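Local coordinates for protein sugar phosphate isomerase/epimerase (Parabacteroides distasonis, PDB 3L23) that probably acts as a sugar phosphate isomerase or epimerase, and binds a magnesium ion in a TIM barrel of the xylose isomerase-like family, at residues 124-129 with 212-217; 128-133 with 162-167; 46-51 with 76-81. One frame throughout, in Å; residues are numbered along the deposited sequence.

Contact 1: 124-129 with 212-217. With MG (magnesium ion), chain B.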
loop_
_atom_site.group_PDB
_atom_site.type_symbol
_atom_site.label_atom_id
_atom_site.label_comp_id
_atom_site.label_asym_id
_atom_site.label_seq_id
_atom_site.Cartn_x
_atom_site.Cartn_y
_atom_site.Cartn_z
ATOM N N TYR A 124 3.908 -4.236 -8.960
ATOM C CA TYR A 124 4.360 -3.454 -7.820
ATOM C C TYR A 124 4.584 -4.311 -6.577
ATOM O O TYR A 124 3.779 -5.185 -6.284
ATOM C CB TYR A 124 3.323 -2.402 -7.471
ATOM C CG TYR A 124 2.879 -1.494 -8.607
ATOM C CD1 TYR A 124 3.632 -0.416 -8.974
ATOM C CD2 TYR A 124 1.669 -1.703 -9.250
ATOM C CE1 TYR A 124 3.227 0.444 -9.963
ATOM C CE2 TYR A 124 1.242 -0.859 -10.266
ATOM C CZ TYR A 124 2.021 0.219 -10.607
ATOM O OH TYR A 124 1.609 1.054 -11.620
ATOM N N LEU A 125 5.659 -3.997 -5.852
ATOM C CA LEU A 125 5.981 -4.578 -4.541
ATOM C C LEU A 125 6.159 -3.387 -3.600
ATOM O O LEU A 125 7.013 -2.517 -3.836
ATOM C CB LEU A 125 7.249 -5.428 -4.628
ATOM C CG LEU A 125 7.563 -6.272 -3.398
ATOM C CD1 LEU A 125 6.430 -7.209 -3.024
ATOM C CD2 LEU A 125 8.899 -7.043 -3.588
ATOM N N ILE A 126 5.340 -3.343 -2.546
ATOM C CA ILE A 126 5.158 -2.131 -1.730
ATOM C C ILE A 126 5.235 -2.442 -0.231
ATOM O O ILE A 126 4.646 -3.405 0.239
ATOM C CB ILE A 126 3.807 -1.457 -2.053
ATOM C CG1 ILE A 126 3.775 -0.960 -3.506
ATOM C CG2 ILE A 126 3.494 -0.313 -1.079
ATOM C CD1 ILE A 126 2.445 -0.460 -4.089
ATOM N N GLN A 127 6.014 -1.637 0.495
ATOM C CA GLN A 127 6.092 -1.667 1.964
ATOM C C GLN A 127 5.068 -0.675 2.510
ATOM O O GLN A 127 5.126 0.507 2.165
ATOM C CB GLN A 127 7.473 -1.283 2.457
ATOM C CG GLN A 127 7.527 -1.241 3.963
ATOM C CD GLN A 127 8.916 -1.066 4.457
ATOM O OE1 GLN A 127 9.875 -1.524 3.808
ATOM N NE2 GLN A 127 9.061 -0.417 5.622
ATOM N N PRO A 128 4.093 -1.156 3.301
ATOM C CA PRO A 128 3.032 -0.256 3.838
ATOM C C PRO A 128 3.173 0.249 5.256
ATOM O O PRO A 128 2.378 1.099 5.656
ATOM C CB PRO A 128 1.803 -1.143 3.745
ATOM C CG PRO A 128 2.346 -2.489 4.154
ATOM C CD PRO A 128 3.757 -2.570 3.570
HETATM N N MSE A 129 4.142 -0.231 6.041
HETATM C CA MSE A 129 4.305 0.195 7.424
HETATM C C MSE A 129 5.601 0.984 7.630
HETATM O O MSE A 129 6.635 0.598 7.152
HETATM C CB MSE A 129 4.298 -1.006 8.392
HETATM C CG MSE A 129 4.272 -0.627 9.888
HETATM SE SE MSE A 129 2.578 0.435 10.338
HETATM C CE MSE A 129 1.519 -0.627 9.353
ATOM N N TYR A 212 9.183 4.881 -5.358
ATOM C CA TYR A 212 7.951 5.601 -5.686
ATOM C C TYR A 212 7.009 5.404 -4.518
ATOM O O TYR A 212 7.230 4.564 -3.624
ATOM C CB TYR A 212 7.298 5.093 -6.994
ATOM C CG TYR A 212 6.845 3.659 -6.870
ATOM C CD1 TYR A 212 7.730 2.608 -7.102
ATOM C CD2 TYR A 212 5.529 3.339 -6.530
ATOM C CE1 TYR A 212 7.319 1.279 -6.939
ATOM C CE2 TYR A 212 5.123 2.039 -6.342
ATOM C CZ TYR A 212 6.017 1.006 -6.561
ATOM O OH TYR A 212 5.596 -0.296 -6.352
ATOM N N PHE A 213 5.929 6.162 -4.548
ATOM C CA PHE A 213 4.970 6.193 -3.478
ATOM C C PHE A 213 3.561 5.770 -3.911
ATOM O O PHE A 213 3.084 6.122 -5.015
ATOM C CB PHE A 213 4.956 7.611 -2.841
ATOM C CG PHE A 213 6.254 7.947 -2.137
ATOM C CD1 PHE A 213 7.333 8.400 -2.809
ATOM C CD2 PHE A 213 6.401 7.690 -0.782
ATOM C CE1 PHE A 213 8.550 8.617 -2.172
ATOM C CE2 PHE A 213 7.620 7.906 -0.121
ATOM C CZ PHE A 213 8.680 8.365 -0.806
ATOM N N GLU A 214 2.923 4.973 -3.051
ATOM C CA GLU A 214 1.509 4.641 -3.197
ATOM C C GLU A 214 0.847 5.479 -2.130
ATOM O O GLU A 214 0.881 5.093 -0.964
ATOM C CB GLU A 214 1.244 3.151 -2.952
ATOM C CG GLU A 214 -0.221 2.734 -2.999
ATOM C CD GLU A 214 -0.411 1.292 -2.740
ATOM O OE1 GLU A 214 -0.023 0.826 -1.659
ATOM O OE2 GLU A 214 -0.940 0.586 -3.616
HETATM N N MSE A 215 0.209 6.586 -2.522
HETATM C CA MSE A 215 -0.352 7.502 -1.528
HETATM C C MSE A 215 -1.734 7.000 -1.105
HETATM O O MSE A 215 -2.619 6.780 -1.945
HETATM C CB MSE A 215 -0.467 8.925 -2.067
HETATM C CG MSE A 215 -1.282 9.845 -1.157
HETATM SE SE MSE A 215 -0.930 11.698 -1.462
HETATM C CE MSE A 215 0.592 11.870 -0.358
ATOM N N ASP A 216 -1.917 6.803 0.192
ATOM C CA ASP A 216 -3.237 6.458 0.730
ATOM C C ASP A 216 -3.926 7.771 1.023
ATOM O O ASP A 216 -3.541 8.507 1.945
ATOM C CB ASP A 216 -3.117 5.576 1.950
ATOM C CG ASP A 216 -4.451 5.098 2.476
ATOM O OD1 ASP A 216 -5.307 5.951 2.728
ATOM O OD2 ASP A 216 -4.590 3.880 2.713
ATOM N N VAL A 217 -4.967 8.046 0.246
ATOM C CA VAL A 217 -5.574 9.379 0.336
ATOM C C VAL A 217 -6.231 9.627 1.693
ATOM O O VAL A 217 -6.256 10.775 2.153
ATOM C CB VAL A 217 -6.548 9.670 -0.850
ATOM C CG1 VAL A 217 -5.790 9.614 -2.154
ATOM C CG2 VAL A 217 -7.758 8.712 -0.882
HETATM MG MG MG B . -4.005 1.982 2.677
HETATM O O HOH W 1 7.502 -2.130 -6.980
HETATM O O HOH W 2 -3.944 2.070 4.804
HETATM O O HOH W 3 -3.311 -0.214 3.218
#
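Tyr212 meets Tyr124 and Ile126 with its phenol oxygen, between two strands whose short axes diverge by 67° and come no closer than 8.4 Å, so that side chains and one water bridge the gap. The OH of Tyr212 arrives at the edge of the Tyr124 ring, near its plane, 3.3 Å from Tyr124 CD1; the two side chains run nearly perpendicular and their rings are tilted obliquely by 57°. With CG of Tyr212 lodged between its own backbone N and carbonyl carbon (chi1 64°), the ring is swung across from its strand toward 124-127. The same oxygen lies 3.4 Å from Ile126 CG1 and gives its proton to a water in the plane of the Tyr212 ring, 2.7 Å from Tyr212 OH. That water also accepts a hydrogen bond from the backbone N of Leu125 at 2.9 Å, which ties the phenol to strand 124-127, two strands away, and limits how its hydroxyl can turn. Tyr124 points its own hydroxyl to Asp271.

Ile126 stands across the end of Glu214, with CD1 of Ile126 3.6 Å from Glu214 OE2 and the CG2 branch of Ile126 3.7 Å from Glu214 OE1. These methyl groups back a buried carboxylate held at the end of an extended chain, where Glu214 OE1 accepts a hydrogen bond from His79. Further along the strand Asp216 OD2 binds the magnesium ion at 2.0 Å, together with His165, His242 and Glu275, while OD1 caps the N-terminus of helix 217-222 through Trp219 N. Strands 124-127 and 211-216 both pair with 162-165, and side chains of next-but-one strands meeting inside the barrel, beneath a metal carried at the strand ends, are typical of a metal-binding TIM barrel.

Contact 2: 128-133 with 162-167. With MG (magnesium ion), chain B.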
loop_
_atom_site.group_PDB
_atom_site.type_symbol
_atom_site.label_atom_id
_atom_site.label_comp_id
_atom_site.label_asym_id
_atom_site.label_seq_id
_atom_site.Cartn_x
_atom_site.Cartn_y
_atom_site.Cartn_z
ATOM N N PRO A 128 4.093 -1.156 3.301
ATOM C CA PRO A 128 3.032 -0.256 3.838
ATOM C C PRO A 128 3.173 0.249 5.256
ATOM O O PRO A 128 2.378 1.099 5.656
ATOM C CB PRO A 128 1.803 -1.143 3.745
ATOM C CG PRO A 128 2.346 -2.489 4.154
ATOM C CD PRO A 128 3.757 -2.570 3.570
HETATM N N MSE A 129 4.142 -0.231 6.041
HETATM C CA MSE A 129 4.305 0.195 7.424
HETATM C C MSE A 129 5.601 0.984 7.630
HETATM O O MSE A 129 6.635 0.598 7.152
HETATM C CB MSE A 129 4.298 -1.006 8.392
HETATM C CG MSE A 129 4.272 -0.627 9.888
HETATM SE SE MSE A 129 2.578 0.435 10.338
HETATM C CE MSE A 129 1.519 -0.627 9.353
HETATM N N MSE A 130 5.506 2.098 8.355
HETATM C CA MSE A 130 6.654 2.943 8.618
HETATM C C MSE A 130 7.596 2.318 9.652
HETATM O O MSE A 130 7.145 1.841 10.725
HETATM C CB MSE A 130 6.187 4.319 9.147
HETATM C CG MSE A 130 7.245 5.376 9.011
HETATM SE SE MSE A 130 6.733 7.070 9.825
HETATM C CE MSE A 130 6.943 6.678 11.534
ATOM N N PRO A 131 8.929 2.286 9.347
ATOM C CA PRO A 131 9.880 1.953 10.398
ATOM C C PRO A 131 9.869 2.989 11.514
ATOM O O PRO A 131 9.246 4.040 11.406
ATOM C CB PRO A 131 11.255 1.962 9.685
ATOM C CG PRO A 131 10.983 1.930 8.265
ATOM C CD PRO A 131 9.597 2.510 8.049
ATOM N N THR A 132 10.530 2.662 12.598
ATOM C CA THR A 132 10.703 3.630 13.663
ATOM C C THR A 132 11.522 4.830 13.171
ATOM O O THR A 132 12.689 4.660 12.793
ATOM C CB THR A 132 11.448 2.988 14.836
ATOM O OG1 THR A 132 10.680 1.878 15.319
ATOM C CG2 THR A 132 11.684 3.985 15.971
ATOM N N ILE A 133 10.916 6.022 13.181
ATOM C CA ILE A 133 11.585 7.260 12.793
ATOM C C ILE A 133 11.208 8.379 13.791
ATOM O O ILE A 133 10.023 8.767 13.851
ATOM C CB ILE A 133 11.213 7.724 11.386
ATOM C CG1 ILE A 133 11.564 6.645 10.330
ATOM C CG2 ILE A 133 11.903 9.060 11.082
ATOM C CD1 ILE A 133 10.960 6.868 8.917
ATOM N N PHE A 162 11.116 -0.126 -5.546
ATOM C CA PHE A 162 10.564 -0.097 -4.192
ATOM C C PHE A 162 9.413 0.899 -4.105
ATOM O O PHE A 162 9.590 2.092 -4.403
ATOM C CB PHE A 162 11.666 0.287 -3.175
ATOM C CG PHE A 162 11.183 0.368 -1.760
ATOM C CD1 PHE A 162 11.152 -0.774 -0.949
ATOM C CD2 PHE A 162 10.737 1.555 -1.235
ATOM C CE1 PHE A 162 10.725 -0.696 0.374
ATOM C CE2 PHE A 162 10.276 1.611 0.099
ATOM C CZ PHE A 162 10.274 0.490 0.874
ATOM N N GLY A 163 8.230 0.422 -3.726
ATOM C CA GLY A 163 7.103 1.305 -3.476
ATOM C C GLY A 163 6.851 1.458 -1.995
ATOM O O GLY A 163 7.027 0.503 -1.231
ATOM N N TYR A 164 6.363 2.635 -1.598
ATOM C CA TYR A 164 6.080 2.938 -0.192
ATOM C C TYR A 164 4.654 3.455 -0.004
ATOM O O TYR A 164 4.263 4.442 -0.649
ATOM C CB TYR A 164 7.076 3.981 0.370
ATOM C CG TYR A 164 6.891 4.162 1.873
ATOM C CD1 TYR A 164 7.396 3.246 2.774
ATOM C CD2 TYR A 164 6.087 5.201 2.367
ATOM C CE1 TYR A 164 7.159 3.392 4.139
ATOM C CE2 TYR A 164 5.861 5.344 3.710
ATOM C CZ TYR A 164 6.398 4.426 4.580
ATOM O OH TYR A 164 6.197 4.547 5.929
ATOM N N HIS A 165 3.916 2.806 0.910
ATOM C CA HIS A 165 2.535 3.185 1.288
ATOM C C HIS A 165 2.533 3.790 2.684
ATOM O O HIS A 165 3.073 3.237 3.655
ATOM C CB HIS A 165 1.590 1.959 1.184
ATOM C CG HIS A 165 0.300 2.078 1.955
ATOM N ND1 HIS A 165 0.253 1.985 3.331
ATOM C CD2 HIS A 165 -0.991 2.216 1.549
ATOM C CE1 HIS A 165 -1.002 2.083 3.742
ATOM N NE2 HIS A 165 -1.779 2.223 2.679
ATOM N N ASN A 166 1.853 4.932 2.818
ATOM C CA ASN A 166 1.810 5.670 4.050
ATOM C C ASN A 166 0.520 5.467 4.831
ATOM O O ASN A 166 -0.520 5.137 4.251
ATOM C CB ASN A 166 1.880 7.166 3.775
ATOM C CG ASN A 166 0.676 7.661 2.952
ATOM O OD1 ASN A 166 0.564 7.402 1.728
ATOM N ND2 ASN A 166 -0.233 8.403 3.621
ATOM N N HIS A 167 0.628 5.648 6.148
ATOM C CA HIS A 167 -0.534 5.960 6.989
ATOM C C HIS A 167 -0.407 7.440 7.386
ATOM O O HIS A 167 -0.076 8.262 6.530
ATOM C CB HIS A 167 -0.688 5.019 8.179
ATOM C CG HIS A 167 -0.907 3.583 7.790
ATOM N ND1 HIS A 167 0.119 2.761 7.388
ATOM C CD2 HIS A 167 -2.026 2.817 7.773
ATOM C CE1 HIS A 167 -0.349 1.551 7.128
ATOM N NE2 HIS A 167 -1.652 1.551 7.354
HETATM MG MG MG B . -4.005 1.982 2.677
HETATM O O HOH W 4 2.876 3.363 7.121
HETATM O O HOH W 2 -3.944 2.070 4.804
HETATM O O HOH W 3 -3.311 -0.214 3.218
#
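Pro128 O is the polar focus between the loop 128-133 and the strand end at 162-167. His165 ND1 donates to it at 3.3 Å, with an angle of 161° at the hydrogen; the bond lies near the imidazole plane and reaches a carbonyl lone pair. A water, 2.7 Å from Pro128 O, probably donates a second bond to it and joins it to His167 ND1, 2.8 Å from the same water. Metal coordination occupies the other nitrogen of the ring, His165 NE2 holding the magnesium ion at 2.2 Å, so the imidazole is pinned from both sides and its rotation fixed.

Van der Waals contacts accompany these bonds. Pro128 CB rests 3.5 Å from His165 ND1. His165 CE1 lies 3.5 Å above one face of the His167 ring, offset toward its rim. The selenomethionine Met129, folded at chi2 (61°) and chi3 (42°), turns back and sets CE 3.6 Å from His167 CE1. An alanine in place of His167 would probably leave the water without its ring partner, the Met129 methyl without this ring to rest on and one flank of His165 uncovered. Beside these, Tyr164 brings its hydroxyl, which is bonded to Glu170, to within 3.2 Å of Met130 CB.

A carbonyl orienting a metal-bound histidine is a familiar second-shell feature of metalloproteins; the site's place at the C-terminal strand ends is that of a TIM barrel.

Contact 3: 46-51 with 76-81. With EDO (1,2-ethanediol), chain E.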
loop_
_atom_site.group_PDB
_atom_site.type_symbol
_atom_site.label_atom_id
_atom_site.label_comp_id
_atom_site.label_asym_id
_atom_site.label_seq_id
_atom_site.Cartn_x
_atom_site.Cartn_y
_atom_site.Cartn_z
ATOM N N LEU A 46 -6.097 -6.879 -8.218
ATOM C CA LEU A 46 -5.849 -7.136 -6.794
ATOM C C LEU A 46 -4.507 -6.601 -6.339
ATOM O O LEU A 46 -3.551 -6.672 -7.088
ATOM C CB LEU A 46 -5.853 -8.616 -6.521
ATOM C CG LEU A 46 -7.154 -9.354 -6.844
ATOM C CD1 LEU A 46 -6.953 -10.851 -6.518
ATOM C CD2 LEU A 46 -8.393 -8.762 -6.139
ATOM N N GLU A 47 -4.480 -6.041 -5.135
ATOM C CA GLU A 47 -3.254 -5.830 -4.403
ATOM C C GLU A 47 -3.330 -6.774 -3.216
ATOM O O GLU A 47 -4.324 -6.758 -2.443
ATOM C CB GLU A 47 -3.137 -4.411 -3.936
ATOM C CG GLU A 47 -1.811 -4.125 -3.189
ATOM C CD GLU A 47 -1.743 -2.660 -2.855
ATOM O OE1 GLU A 47 -2.553 -2.225 -1.995
ATOM O OE2 GLU A 47 -0.915 -1.946 -3.477
ATOM N N LEU A 48 -2.300 -7.617 -3.089
ATOM C CA LEU A 48 -2.242 -8.635 -2.046
ATOM C C LEU A 48 -1.889 -8.049 -0.673
ATOM O O LEU A 48 -1.348 -6.942 -0.568
ATOM C CB LEU A 48 -1.196 -9.689 -2.409
ATOM C CG LEU A 48 -1.264 -10.336 -3.780
ATOM C CD1 LEU A 48 -0.078 -11.310 -3.961
ATOM C CD2 LEU A 48 -2.627 -11.040 -3.976
ATOM N N ALA A 49 -2.244 -8.804 0.358
ATOM C CA ALA A 49 -1.744 -8.620 1.700
ATOM C C ALA A 49 -1.542 -10.010 2.195
ATOM O O ALA A 49 -2.110 -10.967 1.636
ATOM C CB ALA A 49 -2.740 -7.909 2.577
ATOM N N GLY A 50 -0.715 -10.169 3.213
ATOM C CA GLY A 50 -0.584 -11.493 3.829
ATOM C C GLY A 50 0.353 -12.464 3.130
ATOM O O GLY A 50 0.318 -13.674 3.416
ATOM N N TYR A 51 1.180 -11.956 2.216
ATOM C CA TYR A 51 2.252 -12.770 1.661
ATOM C C TYR A 51 3.262 -13.172 2.759
ATOM O O TYR A 51 3.643 -12.360 3.602
ATOM C CB TYR A 51 3.003 -12.054 0.539
ATOM C CG TYR A 51 4.356 -12.696 0.276
ATOM C CD1 TYR A 51 4.472 -13.808 -0.552
ATOM C CD2 TYR A 51 5.517 -12.219 0.900
ATOM C CE1 TYR A 51 5.703 -14.438 -0.750
ATOM C CE2 TYR A 51 6.754 -12.831 0.692
ATOM C CZ TYR A 51 6.834 -13.929 -0.138
ATOM O OH TYR A 51 8.029 -14.564 -0.366
ATOM N N ILE A 76 -1.790 -7.361 -9.397
ATOM C CA ILE A 76 -1.012 -6.207 -9.852
ATOM C C ILE A 76 0.008 -5.745 -8.825
ATOM O O ILE A 76 1.076 -5.247 -9.176
ATOM C CB ILE A 76 -1.971 -5.006 -10.114
ATOM C CG1 ILE A 76 -3.019 -5.376 -11.165
ATOM C CG2 ILE A 76 -1.222 -3.693 -10.516
ATOM C CD1 ILE A 76 -2.452 -5.870 -12.484
ATOM N N SER A 77 -0.318 -5.894 -7.545
ATOM C CA SER A 77 0.495 -5.338 -6.498
ATOM C C SER A 77 0.431 -6.196 -5.250
ATOM O O SER A 77 -0.419 -7.079 -5.113
ATOM C CB SER A 77 0.009 -3.909 -6.206
ATOM O OG SER A 77 0.783 -3.255 -5.236
ATOM N N SER A 78 1.372 -5.961 -4.359
ATOM C CA SER A 78 1.438 -6.687 -3.090
ATOM C C SER A 78 2.074 -5.842 -1.989
ATOM O O SER A 78 3.091 -5.202 -2.224
ATOM C CB SER A 78 2.228 -7.993 -3.265
ATOM O OG SER A 78 2.316 -8.778 -2.082
ATOM N N HIS A 79 1.471 -5.913 -0.792
ATOM C CA HIS A 79 1.938 -5.284 0.430
ATOM C C HIS A 79 2.710 -6.261 1.257
ATOM O O HIS A 79 2.199 -7.283 1.656
ATOM C CB HIS A 79 0.784 -4.778 1.291
ATOM C CG HIS A 79 0.327 -3.421 0.925
ATOM N ND1 HIS A 79 -0.402 -2.627 1.784
ATOM C CD2 HIS A 79 0.511 -2.700 -0.199
ATOM C CE1 HIS A 79 -0.648 -1.473 1.194
ATOM N NE2 HIS A 79 -0.113 -1.492 -0.010
ATOM N N VAL A 80 3.958 -5.926 1.549
ATOM C CA VAL A 80 4.792 -6.794 2.324
ATOM C C VAL A 80 5.630 -5.964 3.297
ATOM O O VAL A 80 5.968 -4.821 3.010
ATOM C CB VAL A 80 5.742 -7.621 1.426
ATOM C CG1 VAL A 80 4.927 -8.532 0.474
ATOM C CG2 VAL A 80 6.700 -6.690 0.648
ATOM N N ASN A 81 5.959 -6.532 4.441
ATOM C CA ASN A 81 6.805 -5.842 5.406
ATOM C C ASN A 81 8.000 -6.708 5.813
ATOM O O ASN A 81 7.793 -7.884 6.139
ATOM C CB ASN A 81 6.011 -5.551 6.683
ATOM C CG ASN A 81 5.044 -4.421 6.537
ATOM O OD1 ASN A 81 5.410 -3.240 6.250
ATOM N ND2 ASN A 81 3.776 -4.769 6.714
HETATM C C1 EDO E . 10.032 -14.002 3.478
HETATM O O1 EDO E . 10.359 -14.023 2.096
HETATM C C2 EDO E . 8.536 -13.781 3.557
HETATM O O2 EDO E . 7.985 -14.275 4.774
HETATM O O HOH W 5 0.768 -7.835 4.156
HETATM O O HOH W 6 1.033 -9.466 0.420
#
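Strands 46-48 and 76-79 run parallel, their short axes approaching to 4.1 Å at an angle of 24°, and zip together by alternating bonds: Ile76 N to Leu46 O (3.0 Å), Leu48 N to Ser77 O (2.8 Å) and His79 N to Leu48 O, with a weak bond from Ser77 N to Leu46 O.

Glu47 and Ser77 project from one face. The glutamate chain is fully extended, its CG anti to the backbone N (chi1 -178°), which carries the carboxylate alongside Ser77; there Ser77 OG donates to the anti lone pair of Glu47 OE2 at 2.8 Å. Glu47 OE1 passes 3.2 Å from His79 NE2, at a poor angle for a hydrogen bond; that nitrogen is hydrogen-bonded to Glu214, while OE1 is hydrogen-bonded to His242, a magnesium ligand, making Glu47 a second-shell residue. This is a parallel strand pair of the TIM barrel, with its polar face toward the metal. Leu48 and Ser78 occupy the opposite face, where Leu48 CB lies 3.6 Å from Ser78 OG and that hydroxyl is bonded to His117 of helix 103-119.

Past the strands two waters bridge His79 O, one to Gly50 N and the other to Tyr51 N, and Tyr51 CD2 packs on Val80 CG1 at 3.8 Å.

All three contacts draw on one curled sheet, but at different depths. Contact 1 is wholly buried near the centre of the chain and joins next-but-one strands through side chains, whereas contact 3 joins neighbouring strands through backbone bonds and is partly buried, opening toward solvent at Gly50. Contact 2, also partly buried, extends 124-127 into its loop; it shares Pro128 and Met129 with contact 1. Contacts 1 and 2 each supply a magnesium ligand and share two metal-bound waters, while contact 3 adds second-shell residues. The Glu47 and Glu214 carboxylates lie close together, as like charges, between contacts 3 and 1; a weak hydrogen bond joins Asn81 of contact 3 to Met129 N.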